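Local atomic coordinates of acetyl xylan esterase (Metagenome, PDB entry 6XYC), a protein that probably removes acetyl and feruloyl groups from xylan as a bifunctional carbohydrate esterase of the alpha/beta-hydrolase fold. Residues V192-K196 / K197-E201. Numbering follows the deposited sequence.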
# COMPACT_ATOMS: atom_id res chain seq x y z
N VAL A 192 3.27 -18.24 -3.34
CA VAL A 192 2.92 -17.92 -4.72
C VAL A 192 3.63 -16.65 -5.16
O VAL A 192 4.12 -16.55 -6.29
CB VAL A 192 1.39 -17.79 -4.85
CG1 VAL A 192 1.01 -17.40 -6.26
CG2 VAL A 192 0.71 -19.09 -4.43
N LEU A 193 3.69 -15.65 -4.27
CA LEU A 193 4.32 -14.38 -4.60
C LEU A 193 5.77 -14.56 -5.00
O LEU A 193 6.28 -13.82 -5.85
CB LEU A 193 4.21 -13.43 -3.41
CG LEU A 193 4.74 -12.00 -3.52
CD1 LEU A 193 3.96 -11.23 -4.57
CD2 LEU A 193 4.65 -11.30 -2.17
N ILE A 194 6.47 -15.53 -4.41
CA ILE A 194 7.89 -15.71 -4.67
C ILE A 194 8.14 -16.83 -5.68
O ILE A 194 9.26 -17.34 -5.77
CB ILE A 194 8.69 -15.95 -3.38
CG1 ILE A 194 8.24 -17.22 -2.65
CG2 ILE A 194 8.56 -14.75 -2.44
CD1 ILE A 194 9.13 -17.59 -1.48
N GLY A 195 7.13 -17.21 -6.46
CA GLY A 195 7.29 -18.22 -7.47
C GLY A 195 6.95 -19.63 -7.04
O GLY A 195 7.52 -20.58 -7.59
N LYS A 196 6.04 -19.79 -6.08
CA LYS A 196 5.66 -21.11 -5.54
C LYS A 196 6.87 -21.88 -5.02
O LYS A 196 7.02 -23.08 -5.27
CB LYS A 196 4.87 -21.91 -6.59
CG LYS A 196 3.61 -21.19 -7.04
CD LYS A 196 2.78 -22.03 -7.97
CE LYS A 196 2.67 -21.37 -9.34
NZ LYS A 196 1.90 -20.09 -9.29
N LYS A 197 7.77 -21.17 -4.34
CA LYS A 197 8.82 -21.77 -3.54
C LYS A 197 8.36 -21.87 -2.08
O LYS A 197 7.43 -21.18 -1.66
CB LYS A 197 10.10 -20.94 -3.63
CG LYS A 197 10.63 -20.73 -5.06
CD LYS A 197 11.79 -19.73 -5.08
CE LYS A 197 12.24 -19.40 -6.49
NZ LYS A 197 11.48 -18.30 -7.10
N ASP A 198 9.02 -22.74 -1.31
CA ASP A 198 8.74 -22.88 0.11
C ASP A 198 9.41 -21.74 0.86
O ASP A 198 10.65 -21.70 0.94
CB ASP A 198 9.23 -24.24 0.62
CG ASP A 198 8.86 -24.50 2.07
OD1 ASP A 198 8.36 -23.57 2.75
OD2 ASP A 198 9.07 -25.64 2.54
N PRO A 199 8.65 -20.80 1.43
CA PRO A 199 9.31 -19.71 2.18
C PRO A 199 10.29 -20.20 3.23
O PRO A 199 11.28 -19.52 3.53
CB PRO A 199 8.13 -18.95 2.80
CG PRO A 199 6.97 -19.22 1.86
CD PRO A 199 7.18 -20.67 1.44
N ARG A 200 10.04 -21.39 3.81
CA ARG A 200 10.94 -21.93 4.82
C ARG A 200 12.30 -22.28 4.24
O ARG A 200 13.26 -22.44 5.01
CB ARG A 200 10.33 -23.16 5.47
CG ARG A 200 9.06 -22.88 6.26
CD ARG A 200 8.39 -24.19 6.65
NE ARG A 200 8.05 -25.00 5.49
CZ ARG A 200 7.63 -26.26 5.55
NH1 ARG A 200 7.48 -26.86 6.72
NH2 ARG A 200 7.35 -26.92 4.43
N GLU A 201 12.42 -22.39 2.92
CA GLU A 201 13.69 -22.70 2.28
C GLU A 201 14.29 -21.51 1.55
O GLU A 201 15.32 -21.68 0.89
CB GLU A 201 13.51 -23.85 1.28
CG GLU A 201 13.04 -25.15 1.88
CD GLU A 201 12.51 -26.12 0.84
OE1 GLU A 201 12.76 -25.89 -0.36
OE2 GLU A 201 11.85 -27.11 1.23
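The loop that links helix 189-193 to helix 203-208 begins where I194 leaves the helical conformation, and there K197 reaches back to take up the I194 carbonyl. K197 NZ donates to I194 O at 2.8 Å, with a C=O...N angle of 155° and the ammonium slightly tilted from the carbonyl plane. The lysine is extended as far as CE and bends only at its last torsion (chi4 87°), which turns NZ onto the oxygen while CD and CE run alongside it. A long, flexible side chain with a donor at its end suits this place, because carbonyls at and just beyond the end of a helix lack the usual i+4 amide partner, and a lysine can supply a donor. With an alanine here the ammonium is gone, and the chain is likely to be held less firmly at I194.

G195, which follows, has a positive phi, and with this backbone a side chain would run into the carbonyl oxygen of the residue before it, so glycine fits. On the apolar side, I194 CD1 packs against K197 CB at 4.1 Å and P199 CG at 4.3 Å; W205 of the next helix touches both I194 and K197.

P199 opens the 3-10 segment 199-201, its ring fixing phi at a value that suits such a turn. Just before it, D198 OD1 accepts a hydrogen bond from the backbone N of R200 at 2.9 Å, from above the carboxylate plane, and also one from R200 NE, nearly straight, at 3.1 Å. R200 NH2 meets D198 OD2 at 2.9 Å, completing a side-on salt bridge. With the P199 side chain about 8 Å from the bound 4-(2-aminoethyl)benzenesulfonyl fluoride, this helix-to-helix connection lies near the ligand pocket, and D198 gives it the geometry of an Asx turn leading into a 3-10 turn.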